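Leucyl aminopeptidase (Trypanosoma brucei brucei, PDB 5NTD) probably removes amino-terminal residues such as leucine from peptides, as an M17 metallopeptidase that holds two manganese ions beside the inhibitor bestatin. Local coordinates at residues T221-A229 and E265-L273; I376-N387 and F478-F487. One frame throughout, in Å; residues are numbered along the deposited sequence.

How the contacts relate
Both contacts lie in the catalytic domain, which is built round a mixed beta sheet, and their centres are about 19 Å apart. Contact 1 sets helix 222-236 against strand 268-274, and both its segments precede those of contact 2 in the sequence; contact 2 sets helix 374-387 against the end of helix 471-480 and the turns that follow. Strand 268-274 and helix 374-387 also meet directly, L269 and T271 packing against H384, so the two contacts are neighbours in one alpha/beta layering. Helix 374-387 follows the metal ligands D371 and E373 directly in sequence, and the side chain of L378 in contact 2 lies about 9 Å from a manganese ion.

Contact 1: residues T221-A229 and E265-L273; sequences TTATFTEIA and EAPRLVTLL
Helix 222-236 packs over strand 268-274 of the catalytic sheet, and at its first turn the helix bonds the loop that leads into the strand, T222 OG1 donating to A266 O at 2.7 Å. R268 NH1, 2.9 Å from A266 O, bonds the same oxygen from the opposite face of its carbonyl plane, so two donors grip one acceptor. The bend of R268 at chi2 (138°) lays its guanidinium against the helix, with A223 CA 3.9 Å above the plane and over its centre. T226 crosses the arginine at about a right angle, its OG1 3.1 Å from R268 CD, and spends its own proton on T222 O. This is helix-on-sheet packing, with the 222-229 and 268-273 axes only 14° from parallel. T221 and T224 close the N-terminus of the helix in a capping box: T224 N donates to T221 OG1 and T221 N to T224 OG1. A water donates to E265 OE2 and lies 2.5 Å from T221 OG1, linking the cap to the loop before the strand. Farther along, T226 OG1 and CG2 lie against V270 CG2, while A229 CB lies 4.3 Å from L272 CD2, beside F320 of helix 314-328.

Contact 2: residues I376-N387 and F478-F487; sequences IVLGDGVFHATN and FITTHLSPKF
V382 and I479 form the apolar centre, crossing at about a right angle with V382 CG1 3.8 Å from I479 CG2. Here helix 374-387, which lies on the catalytic sheet with L378 and V382 against V287 of strand 283-291, is covered by the end of helix 471-480 and the type I turns T480-L483 and S484-F487. One turn toward the metal site, L378 CD1 meets I479 CD1 at 3.7 Å; on the other side of V382, L483 reaches back with CD2 to touch both V382 CB and T386 CG2. With no side chain at G379 the two backbones come close, G379 CA lying by the H482 ring and G379 O against H482 CB. The imidazole is held from outside the pair, ND1 bonding S361 OG.

F383 has CG anti to its backbone N (chi1 -171°), which brings the ring alongside the turn: H482 O lies in the ring plane at its edge, 3.2 Å from CD1. N387 CB covers one face of that ring, offset toward the rim.

Polar bonds gather at the C-terminal end of the helix. T386 OG1 donates to V382 O and accepts from S484 N at 3.0 Å (N-H...O 163°), tying the turn to the helix through one hydroxyl. T386 CG2 meanwhile rests against F487 CB and CG. S484 OG likewise has two roles, accepting from K486 N in an ST turn and donating to N387 OD1 at 2.7 Å. K486 stretches across the asparagine at about a right angle, its extended chain passing OD1 with CE at 3.4 Å, and its NZ makes a weak bond, 3.3 Å long, to N387 O.

Contact 1: residues T221-A229 and E265-L273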
ATOM      1  N   THR G 221      16.239  16.463  24.224  1.00 27.00           N
ATOM      2  CA  THR G 221      15.002  15.945  24.817  1.00 26.00           C
ATOM      3  C   THR G 221      14.166  17.083  25.370  1.00 26.16           C
ATOM      4  O   THR G 221      14.587  18.238  25.357  1.00 27.46           O
ATOM      5  CB  THR G 221      15.313  14.988  25.956  1.00 25.54           C
ATOM      6  OG1 THR G 221      15.812  15.728  27.069  1.00 25.59           O
ATOM      7  CG2 THR G 221      16.333  13.972  25.549  1.00 24.84           C
ATOM      8  N   THR G 222      12.971  16.772  25.847  1.00 25.89           N
ATOM      9  CA  THR G 222      12.143  17.791  26.455  1.00 26.52           C
ATOM     10  C   THR G 222      12.881  18.408  27.657  1.00 27.35           C
ATOM     11  O   THR G 222      12.830  19.609  27.880  1.00 27.79           O
ATOM     12  CB  THR G 222      10.793  17.280  26.957  1.00 27.70           C
ATOM     13  OG1 THR G 222      10.988  16.235  27.906  1.00 28.06           O
ATOM     14  CG2 THR G 222       9.931  16.780  25.802  1.00 28.61           C
ATOM     15  N   ALA G 223      13.639  17.577  28.369  1.00 28.07           N
ATOM     16  CA  ALA G 223      14.397  18.003  29.552  1.00 27.44           C
ATOM     17  C   ALA G 223      15.624  18.811  29.176  1.00 28.86           C
ATOM     18  O   ALA G 223      15.881  19.878  29.802  1.00 30.05           O
ATOM     19  CB  ALA G 223      14.817  16.827  30.410  1.00 27.75           C
ATOM     20  N   THR G 224      16.400  18.353  28.191  1.00 27.12           N
ATOM     21  CA  THR G 224      17.619  19.112  27.849  1.00 27.18           C
ATOM     22  C   THR G 224      17.294  20.454  27.181  1.00 27.19           C
ATOM     23  O   THR G 224      17.994  21.449  27.384  1.00 26.40           O
ATOM     24  CB  THR G 224      18.640  18.349  27.034  1.00 26.73           C
ATOM     25  OG1 THR G 224      18.065  17.940  25.800  1.00 26.75           O
ATOM     26  CG2 THR G 224      19.125  17.174  27.811  1.00 26.71           C
ATOM     27  N   PHE G 225      16.225  20.486  26.401  1.00 27.20           N
ATOM     28  CA  PHE G 225      15.792  21.748  25.764  1.00 27.02           C
ATOM     29  C   PHE G 225      15.426  22.740  26.891  1.00 28.88           C
ATOM     30  O   PHE G 225      15.810  23.904  26.875  1.00 27.79           O
ATOM     31  CB  PHE G 225      14.611  21.520  24.849  1.00 26.41           C
ATOM     32  CG  PHE G 225      14.420  22.569  23.771  1.00 26.17           C
ATOM     33  CD1 PHE G 225      14.901  23.858  23.877  1.00 25.69           C
ATOM     34  CD2 PHE G 225      13.672  22.236  22.638  1.00 26.72           C
ATOM     35  CE1 PHE G 225      14.677  24.784  22.877  1.00 26.33           C
ATOM     36  CE2 PHE G 225      13.444  23.170  21.621  1.00 26.92           C
ATOM     37  CZ  PHE G 225      13.935  24.449  21.749  1.00 26.57           C
ATOM     38  N   THR G 226      14.704  22.239  27.870  1.00 29.95           N
ATOM     39  CA  THR G 226      14.322  23.063  29.011  1.00 31.97           C
ATOM     40  C   THR G 226      15.571  23.592  29.759  1.00 32.98           C
ATOM     41  O   THR G 226      15.633  24.766  30.122  1.00 33.06           O
ATOM     42  CB  THR G 226      13.423  22.285  29.976  1.00 32.61           C
ATOM     43  OG1 THR G 226      12.215  21.944  29.283  1.00 32.30           O
ATOM     44  CG2 THR G 226      13.065  23.135  31.219  1.00 32.99           C
ATOM     45  N   GLU G 227      16.518  22.713  30.002  1.00 32.70           N
ATOM     46  CA  GLU G 227      17.751  23.101  30.713  1.00 34.86           C
ATOM     47  C   GLU G 227      18.516  24.147  29.937  1.00 33.97           C
ATOM     48  O   GLU G 227      19.109  25.060  30.510  1.00 33.76           O
ATOM     49  CB  GLU G 227      18.672  21.919  30.969  1.00 37.79           C
ATOM     50  CG  GLU G 227      18.181  21.026  32.086  1.00 43.20           C
ATOM     51  CD  GLU G 227      19.008  19.744  32.173  1.00 53.52           C
ATOM     52  OE1 GLU G 227      20.261  19.861  32.188  1.00 62.11           O
ATOM     53  OE2 GLU G 227      18.424  18.627  32.213  1.00 56.81           O
ATOM     54  N   ILE G 228      18.524  24.000  28.628  1.00 30.98           N
ATOM     55  CA  ILE G 228      19.194  24.981  27.760  1.00 29.58           C
ATOM     56  C   ILE G 228      18.543  26.355  27.903  1.00 29.65           C
ATOM     57  O   ILE G 228      19.227  27.368  28.033  1.00 28.34           O
ATOM     58  CB  ILE G 228      19.205  24.528  26.298  1.00 29.85           C
ATOM     59  CG1 ILE G 228      20.193  23.364  26.150  1.00 30.03           C
ATOM     60  CG2 ILE G 228      19.600  25.676  25.361  1.00 29.80           C
ATOM     61  CD1 ILE G 228      19.959  22.521  24.913  1.00 31.11           C
ATOM     62  N   ALA G 229      17.219  26.373  27.876  1.00 29.56           N
ATOM     63  CA  ALA G 229      16.471  27.614  28.069  1.00 30.40           C
ATOM     64  C   ALA G 229      16.782  28.247  29.447  1.00 31.15           C
ATOM     65  O   ALA G 229      17.010  29.447  29.563  1.00 33.87           O
ATOM     66  CB  ALA G 229      14.986  27.376  27.937  1.00 29.97           C
ATOM     67  N   GLU G 265      10.713  11.071  28.742  1.00 34.75           N
ATOM     68  CA  GLU G 265      10.886  12.425  29.348  1.00 32.22           C
ATOM     69  C   GLU G 265       9.557  13.184  29.315  1.00 31.20           C
ATOM     70  O   GLU G 265       8.812  13.172  28.314  1.00 30.81           O
ATOM     71  CB  GLU G 265      11.952  13.223  28.633  1.00 32.93           C
ATOM     72  CG  GLU G 265      13.318  12.539  28.573  1.00 33.52           C
ATOM     73  CD  GLU G 265      14.126  12.702  29.856  1.00 34.69           C
ATOM     74  OE1 GLU G 265      13.471  12.995  30.855  1.00 37.04           O
ATOM     75  OE2 GLU G 265      15.378  12.544  29.905  1.00 36.12           O
ATOM     76  N   ALA G 266       9.244  13.826  30.424  1.00 29.32           N
ATOM     77  CA  ALA G 266       7.928  14.486  30.580  1.00 28.32           C
ATOM     78  C   ALA G 266       7.772  15.703  29.675  1.00 27.41           C
ATOM     79  O   ALA G 266       8.750  16.363  29.340  1.00 25.10           O
ATOM     80  CB  ALA G 266       7.726  14.890  32.025  1.00 28.93           C
ATOM     81  N   PRO G 267       6.532  16.031  29.304  1.00 27.92           N
ATOM     82  CA  PRO G 267       6.332  17.232  28.525  1.00 29.16           C
ATOM     83  C   PRO G 267       6.480  18.447  29.409  1.00 32.08           C
ATOM     84  O   PRO G 267       6.289  18.355  30.621  1.00 32.50           O
ATOM     85  CB  PRO G 267       4.890  17.119  28.058  1.00 28.96           C
ATOM     86  CG  PRO G 267       4.240  16.279  29.087  1.00 28.76           C
ATOM     87  CD  PRO G 267       5.274  15.313  29.543  1.00 28.23           C
ATOM     88  N   ARG G 268       6.797  19.568  28.785  1.00 32.15           N
ATOM     89  CA  ARG G 268       6.927  20.846  29.482  1.00 32.20           C
ATOM     90  C   ARG G 268       6.364  21.963  28.658  1.00 29.57           C
ATOM     91  O   ARG G 268       6.614  22.041  27.468  1.00 29.00           O
ATOM     92  CB  ARG G 268       8.408  21.135  29.794  1.00 33.28           C
ATOM     93  CG  ARG G 268       8.950  20.292  30.941  1.00 34.08           C
ATOM     94  CD  ARG G 268      10.327  19.799  30.608  1.00 33.13           C
ATOM     95  NE  ARG G 268      11.063  19.267  31.748  1.00 34.11           N
ATOM     96  CZ  ARG G 268      11.302  17.984  31.980  1.00 33.81           C
ATOM     97  NH1 ARG G 268      10.864  17.036  31.179  1.00 35.48           N
ATOM     98  NH2 ARG G 268      12.061  17.654  33.006  1.00 35.02           N
ATOM     99  N   LEU G 269       5.658  22.839  29.334  1.00 28.26           N
ATOM    100  CA  LEU G 269       5.310  24.147  28.798  1.00 27.96           C
ATOM    101  C   LEU G 269       6.268  25.162  29.431  1.00 28.55           C
ATOM    102  O   LEU G 269       6.189  25.482  30.609  1.00 28.95           O
ATOM    103  CB  LEU G 269       3.880  24.493  29.109  1.00 27.70           C
ATOM    104  CG  LEU G 269       3.237  25.542  28.214  1.00 28.74           C
ATOM    105  CD1 LEU G 269       3.079  25.077  26.779  1.00 28.23           C
ATOM    106  CD2 LEU G 269       1.877  25.905  28.785  1.00 28.74           C
ATOM    107  N   VAL G 270       7.170  25.664  28.609  1.00 28.25           N
ATOM    108  CA  VAL G 270       8.227  26.555  29.039  1.00 28.49           C
ATOM    109  C   VAL G 270       7.992  27.969  28.498  1.00 30.33           C
ATOM    110  O   VAL G 270       8.018  28.185  27.288  1.00 30.31           O
ATOM    111  CB  VAL G 270       9.582  26.074  28.573  1.00 27.63           C
ATOM    112  CG1 VAL G 270      10.688  27.009  29.031  1.00 27.93           C
ATOM    113  CG2 VAL G 270       9.858  24.683  29.090  1.00 27.27           C
ATOM    114  N   THR G 271       7.784  28.923  29.395  1.00 29.77           N
ATOM    115  CA  THR G 271       7.557  30.294  28.984  1.00 30.97           C
ATOM    116  C   THR G 271       8.688  31.202  29.451  1.00 32.68           C
ATOM    117  O   THR G 271       9.044  31.236  30.624  1.00 33.53           O
ATOM    118  CB  THR G 271       6.200  30.833  29.463  1.00 31.59           C
ATOM    119  OG1 THR G 271       5.129  30.046  28.898  1.00 31.02           O
ATOM    120  CG2 THR G 271       6.000  32.269  29.021  1.00 32.27           C
ATOM    121  N   LEU G 272       9.215  31.956  28.506  1.00 32.20           N
ATOM    122  CA  LEU G 272      10.294  32.904  28.729  1.00 32.03           C
ATOM    123  C   LEU G 272       9.754  34.331  28.559  1.00 33.22           C
ATOM    124  O   LEU G 272       8.921  34.569  27.684  1.00 32.17           O
ATOM    125  CB  LEU G 272      11.453  32.691  27.759  1.00 31.66           C
ATOM    126  CG  LEU G 272      11.817  31.231  27.521  1.00 31.50           C
ATOM    127  CD1 LEU G 272      12.934  31.135  26.493  1.00 32.75           C
ATOM    128  CD2 LEU G 272      12.250  30.572  28.807  1.00 30.85           C
ATOM    129  N   LEU G 273      10.226  35.251  29.412  1.00 33.46           N
ATOM    130  CA  LEU G 273       9.781  36.667  29.373  1.00 33.18           C
ATOM    131  C   LEU G 273      10.914  37.618  29.251  1.00 31.68           C
ATOM    132  O   LEU G 273      11.889  37.545  29.960  1.00 30.62           O
ATOM    133  CB  LEU G 273       8.999  37.048  30.600  1.00 35.71           C
ATOM    134  CG  LEU G 273       7.664  36.338  30.776  1.00 39.73           C
ATOM    135  CD1 LEU G 273       7.146  36.564  32.204  1.00 39.47           C
ATOM    136  CD2 LEU G 273       6.646  36.852  29.751  1.00 40.48           C
TER
HETATM  137  O   HOH W   1      16.973  14.250  28.760  1.00 36.54           O

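Contact 2: residues I376-N387 and F478-F487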
ATOM      1  N   ILE G 376      -2.498  20.446  18.581  1.00 28.66           N
ATOM      2  CA  ILE G 376      -3.038  20.265  19.955  1.00 29.34           C
ATOM      3  C   ILE G 376      -2.146  20.972  20.978  1.00 28.82           C
ATOM      4  O   ILE G 376      -2.567  21.713  21.838  1.00 29.22           O
ATOM      5  CB  ILE G 376      -3.152  18.773  20.308  1.00 29.95           C
ATOM      6  CG1 ILE G 376      -4.278  18.140  19.463  1.00 30.11           C
ATOM      7  CG2 ILE G 376      -3.417  18.593  21.787  1.00 30.24           C
ATOM      8  CD1 ILE G 376      -4.383  16.648  19.585  1.00 30.56           C
ATOM      9  N   VAL G 377      -0.895  20.696  20.851  1.00 28.04           N
ATOM     10  CA  VAL G 377       0.135  21.238  21.719  1.00 28.95           C
ATOM     11  C   VAL G 377       0.151  22.792  21.606  1.00 29.97           C
ATOM     12  O   VAL G 377       0.191  23.526  22.572  1.00 31.12           O
ATOM     13  CB  VAL G 377       1.432  20.502  21.307  1.00 29.12           C
ATOM     14  CG1 VAL G 377       2.579  21.393  21.016  1.00 29.45           C
ATOM     15  CG2 VAL G 377       1.730  19.389  22.288  1.00 30.06           C
ATOM     16  N   LEU G 378       0.044  23.265  20.386  1.00 30.50           N
ATOM     17  CA  LEU G 378      -0.000  24.691  20.109  1.00 29.17           C
ATOM     18  C   LEU G 378      -1.267  25.336  20.627  1.00 28.55           C
ATOM     19  O   LEU G 378      -1.288  26.518  20.978  1.00 27.27           O
ATOM     20  CB  LEU G 378       0.147  24.953  18.607  1.00 29.50           C
ATOM     21  CG  LEU G 378       1.525  24.642  18.031  1.00 29.70           C
ATOM     22  CD1 LEU G 378       1.472  24.595  16.520  1.00 29.88           C
ATOM     23  CD2 LEU G 378       2.548  25.677  18.485  1.00 30.33           C
ATOM     24  N   GLY G 379      -2.344  24.579  20.617  1.00 28.49           N
ATOM     25  CA  GLY G 379      -3.633  25.084  21.156  1.00 29.51           C
ATOM     26  C   GLY G 379      -3.511  25.486  22.627  1.00 29.34           C
ATOM     27  O   GLY G 379      -3.976  26.536  23.059  1.00 30.15           O
ATOM     28  N   ASP G 380      -2.833  24.649  23.374  1.00 29.69           N
ATOM     29  CA  ASP G 380      -2.534  24.948  24.779  1.00 30.02           C
ATOM     30  C   ASP G 380      -1.535  26.123  24.899  1.00 30.10           C
ATOM     31  O   ASP G 380      -1.661  26.967  25.753  1.00 31.19           O
ATOM     32  CB  ASP G 380      -2.011  23.713  25.498  1.00 29.16           C
ATOM     33  CG  ASP G 380      -3.138  22.840  26.037  1.00 28.97           C
ATOM     34  OD1 ASP G 380      -4.315  23.271  26.003  1.00 28.52           O
ATOM     35  OD2 ASP G 380      -2.841  21.740  26.555  1.00 28.24           O
ATOM     36  N   GLY G 381      -0.552  26.134  24.016  1.00 29.37           N
ATOM     37  CA  GLY G 381       0.465  27.201  23.948  1.00 27.75           C
ATOM     38  C   GLY G 381      -0.121  28.584  23.713  1.00 27.71           C
ATOM     39  O   GLY G 381       0.165  29.507  24.445  1.00 27.98           O
ATOM     40  N   VAL G 382      -0.972  28.710  22.720  1.00 27.26           N
ATOM     41  CA  VAL G 382      -1.563  30.028  22.380  1.00 27.38           C
ATOM     42  C   VAL G 382      -2.599  30.469  23.401  1.00 28.01           C
ATOM     43  O   VAL G 382      -2.736  31.654  23.677  1.00 28.86           O
ATOM     44  CB  VAL G 382      -2.164  30.119  20.963  1.00 26.87           C
ATOM     45  CG1 VAL G 382      -1.106  29.811  19.925  1.00 26.21           C
ATOM     46  CG2 VAL G 382      -3.369  29.210  20.792  1.00 28.43           C
ATOM     47  N   PHE G 383      -3.312  29.517  23.989  1.00 28.55           N
ATOM     48  CA  PHE G 383      -4.242  29.868  25.088  1.00 29.21           C
ATOM     49  C   PHE G 383      -3.446  30.375  26.299  1.00 29.84           C
ATOM     50  O   PHE G 383      -3.792  31.392  26.887  1.00 28.45           O
ATOM     51  CB  PHE G 383      -5.134  28.755  25.555  1.00 28.55           C
ATOM     52  CG  PHE G 383      -6.189  29.232  26.516  1.00 29.20           C
ATOM     53  CD1 PHE G 383      -7.362  29.838  26.046  1.00 30.44           C
ATOM     54  CD2 PHE G 383      -6.000  29.141  27.892  1.00 29.24           C
ATOM     55  CE1 PHE G 383      -8.354  30.297  26.945  1.00 30.31           C
ATOM     56  CE2 PHE G 383      -6.977  29.592  28.775  1.00 28.98           C
ATOM     57  CZ  PHE G 383      -8.146  30.177  28.305  1.00 28.97           C
ATOM     58  N   HIS G 384      -2.385  29.669  26.608  1.00 29.34           N
ATOM     59  CA  HIS G 384      -1.513  30.097  27.681  1.00 31.02           C
ATOM     60  C   HIS G 384      -1.009  31.548  27.457  1.00 31.19           C
ATOM     61  O   HIS G 384      -1.065  32.400  28.346  1.00 30.17           O
ATOM     62  CB  HIS G 384      -0.305  29.188  27.780  1.00 32.27           C
ATOM     63  CG  HIS G 384       0.615  29.544  28.905  1.00 34.05           C
ATOM     64  ND1 HIS G 384       0.328  29.241  30.221  1.00 34.91           N
ATOM     65  CD2 HIS G 384       1.816  30.180  28.912  1.00 34.43           C
ATOM     66  CE1 HIS G 384       1.326  29.655  30.987  1.00 35.25           C
ATOM     67  NE2 HIS G 384       2.236  30.231  30.217  1.00 34.73           N
ATOM     68  N   ALA G 385      -0.517  31.802  26.259  1.00 29.98           N
ATOM     69  CA  ALA G 385       0.048  33.119  25.917  1.00 30.15           C
ATOM     70  C   ALA G 385      -1.010  34.210  25.978  1.00 29.37           C
ATOM     71  O   ALA G 385      -0.722  35.316  26.421  1.00 31.37           O
ATOM     72  CB  ALA G 385       0.697  33.114  24.544  1.00 29.19           C
ATOM     73  N   THR G 386      -2.199  33.897  25.536  1.00 27.87           N
ATOM     74  CA  THR G 386      -3.250  34.918  25.398  1.00 28.61           C
ATOM     75  C   THR G 386      -4.140  35.058  26.641  1.00 30.25           C
ATOM     76  O   THR G 386      -4.957  35.968  26.715  1.00 31.32           O
ATOM     77  CB  THR G 386      -4.166  34.666  24.186  1.00 27.72           C
ATOM     78  OG1 THR G 386      -4.700  33.342  24.257  1.00 26.35           O
ATOM     79  CG2 THR G 386      -3.381  34.845  22.925  1.00 27.50           C
ATOM     80  N   ASN G 387      -3.983  34.159  27.587  1.00 29.35           N
ATOM     81  CA  ASN G 387      -4.839  34.152  28.774  1.00 30.49           C
ATOM     82  C   ASN G 387      -4.137  34.137  30.120  1.00 32.01           C
ATOM     83  O   ASN G 387      -4.683  34.634  31.088  1.00 33.43           O
ATOM     84  CB  ASN G 387      -5.778  32.948  28.765  1.00 31.11           C
ATOM     85  CG  ASN G 387      -7.047  33.188  29.589  1.00 30.89           C
ATOM     86  OD1 ASN G 387      -7.936  33.913  29.168  1.00 28.52           O
ATOM     87  ND2 ASN G 387      -7.118  32.575  30.757  1.00 29.93           N
ATOM     88  N   PHE G 478      -7.444  25.403  13.491  1.00 27.04           N
ATOM     89  CA  PHE G 478      -7.583  24.625  14.727  1.00 26.93           C
ATOM     90  C   PHE G 478      -6.966  25.399  15.901  1.00 27.33           C
ATOM     91  O   PHE G 478      -7.545  25.531  16.975  1.00 26.92           O
ATOM     92  CB  PHE G 478      -6.919  23.251  14.627  1.00 26.96           C
ATOM     93  CG  PHE G 478      -6.975  22.471  15.902  1.00 27.25           C
ATOM     94  CD1 PHE G 478      -6.051  22.688  16.909  1.00 27.78           C
ATOM     95  CD2 PHE G 478      -7.978  21.533  16.115  1.00 27.93           C
ATOM     96  CE1 PHE G 478      -6.116  21.978  18.100  1.00 28.15           C
ATOM     97  CE2 PHE G 478      -8.052  20.819  17.309  1.00 27.12           C
ATOM     98  CZ  PHE G 478      -7.123  21.034  18.297  1.00 27.34           C
ATOM     99  N   ILE G 479      -5.764  25.861  15.661  1.00 28.40           N
ATOM    100  CA  ILE G 479      -4.985  26.591  16.681  1.00 28.97           C
ATOM    101  C   ILE G 479      -5.759  27.845  17.142  1.00 28.67           C
ATOM    102  O   ILE G 479      -5.850  28.102  18.321  1.00 29.22           O
ATOM    103  CB  ILE G 479      -3.613  27.001  16.150  1.00 28.76           C
ATOM    104  CG1 ILE G 479      -2.779  25.763  15.844  1.00 27.89           C
ATOM    105  CG2 ILE G 479      -2.904  27.866  17.178  1.00 30.13           C
ATOM    106  CD1 ILE G 479      -1.579  26.041  14.951  1.00 27.24           C
ATOM    107  N   THR G 480      -6.378  28.544  16.195  1.00 27.21           N
ATOM    108  CA  THR G 480      -7.114  29.784  16.499  1.00 27.53           C
ATOM    109  C   THR G 480      -8.308  29.561  17.432  1.00 28.40           C
ATOM    110  O   THR G 480      -8.632  30.428  18.224  1.00 28.52           O
ATOM    111  CB  THR G 480      -7.595  30.566  15.263  1.00 26.74           C
ATOM    112  OG1 THR G 480      -8.588  29.834  14.554  1.00 27.07           O
ATOM    113  CG2 THR G 480      -6.432  30.847  14.358  1.00 27.60           C
ATOM    114  N   THR G 481      -8.920  28.384  17.360  1.00 27.67           N
ATOM    115  CA  THR G 481     -10.083  28.083  18.208  1.00 27.32           C
ATOM    116  C   THR G 481      -9.709  28.081  19.696  1.00 28.06           C
ATOM    117  O   THR G 481     -10.584  28.154  20.543  1.00 27.80           O
ATOM    118  CB  THR G 481     -10.756  26.738  17.889  1.00 26.54           C
ATOM    119  OG1 THR G 481      -9.891  25.650  18.260  1.00 26.12           O
ATOM    120  CG2 THR G 481     -11.141  26.651  16.409  1.00 27.27           C
ATOM    121  N   HIS G 482      -8.424  27.990  19.980  1.00 27.90           N
ATOM    122  CA  HIS G 482      -7.934  27.981  21.375  1.00 29.38           C
ATOM    123  C   HIS G 482      -7.296  29.298  21.855  1.00 29.74           C
ATOM    124  O   HIS G 482      -6.729  29.381  22.929  1.00 29.60           O
ATOM    125  CB  HIS G 482      -6.999  26.823  21.559  1.00 29.77           C
ATOM    126  CG  HIS G 482      -7.650  25.537  21.209  1.00 31.88           C
ATOM    127  ND1 HIS G 482      -8.673  24.990  21.967  1.00 31.47           N
ATOM    128  CD2 HIS G 482      -7.518  24.746  20.121  1.00 33.37           C
ATOM    129  CE1 HIS G 482      -9.099  23.889  21.385  1.00 32.45           C
ATOM    130  NE2 HIS G 482      -8.411  23.712  20.269  1.00 33.30           N
ATOM    131  N   LEU G 483      -7.418  30.329  21.038  1.00 30.29           N
ATOM    132  CA  LEU G 483      -7.038  31.694  21.450  1.00 30.22           C
ATOM    133  C   LEU G 483      -8.022  32.152  22.509  1.00 31.66           C
ATOM    134  O   LEU G 483      -9.216  31.866  22.424  1.00 32.21           O
ATOM    135  CB  LEU G 483      -7.081  32.677  20.281  1.00 29.12           C
ATOM    136  CG  LEU G 483      -5.980  32.458  19.228  1.00 28.43           C
ATOM    137  CD1 LEU G 483      -6.286  33.178  17.949  1.00 26.84           C
ATOM    138  CD2 LEU G 483      -4.625  32.882  19.785  1.00 29.18           C
ATOM    139  N   SER G 484      -7.511  32.822  23.528  1.00 33.47           N
ATOM    140  CA  SER G 484      -8.394  33.401  24.572  1.00 35.44           C
ATOM    141  C   SER G 484      -9.324  34.447  23.980  1.00 35.27           C
ATOM    142  O   SER G 484      -8.917  35.179  23.093  1.00 36.69           O
ATOM    143  CB  SER G 484      -7.572  34.056  25.670  1.00 37.46           C
ATOM    144  OG  SER G 484      -8.417  34.653  26.657  1.00 35.77           O
ATOM    145  N   PRO G 485     -10.576  34.514  24.460  1.00 36.98           N
ATOM    146  CA  PRO G 485     -11.461  35.634  24.113  1.00 39.08           C
ATOM    147  C   PRO G 485     -10.917  37.025  24.521  1.00 41.35           C
ATOM    148  O   PRO G 485     -11.246  38.016  23.903  1.00 43.22           O
ATOM    149  CB  PRO G 485     -12.725  35.336  24.910  1.00 39.09           C
ATOM    150  CG  PRO G 485     -12.679  33.885  25.203  1.00 37.43           C
ATOM    151  CD  PRO G 485     -11.242  33.531  25.324  1.00 36.22           C
ATOM    152  N   LYS G 486     -10.049  37.052  25.524  1.00 41.61           N
ATOM    153  CA  LYS G 486      -9.345  38.293  25.940  1.00 41.60           C
ATOM    154  C   LYS G 486      -8.446  38.868  24.842  1.00 43.63           C
ATOM    155  O   LYS G 486      -8.044  40.027  24.895  1.00 42.25           O
ATOM    156  CB  LYS G 486      -8.421  38.044  27.121  1.00 42.45           C
ATOM    157  CG  LYS G 486      -9.091  37.644  28.403  1.00 44.64           C
ATOM    158  CD  LYS G 486      -7.981  37.439  29.438  1.00 46.52           C
ATOM    159  CE  LYS G 486      -8.482  36.833  30.736  1.00 50.75           C
ATOM    160  NZ  LYS G 486      -7.331  36.464  31.608  1.00 56.27           N
ATOM    161  N   PHE G 487      -8.087  38.031  23.874  1.00 41.16           N
ATOM    162  CA  PHE G 487      -7.176  38.442  22.800  1.00 38.48           C
ATOM    163  C   PHE G 487      -7.975  38.918  21.609  1.00 36.56           C
ATOM    164  O   PHE G 487      -8.866  38.235  21.143  1.00 36.98           O
ATOM    165  CB  PHE G 487      -6.237  37.309  22.431  1.00 38.82           C
ATOM    166  CG  PHE G 487      -5.364  37.599  21.252  1.00 37.14           C
ATOM    167  CD1 PHE G 487      -4.247  38.386  21.391  1.00 36.91           C
ATOM    168  CD2 PHE G 487      -5.659  37.071  20.013  1.00 36.19           C
ATOM    169  CE1 PHE G 487      -3.430  38.643  20.305  1.00 37.12           C
ATOM    170  CE2 PHE G 487      -4.859  37.320  18.925  1.00 36.03           C
ATOM    171  CZ  PHE G 487      -3.741  38.108  19.065  1.00 37.49           C
TER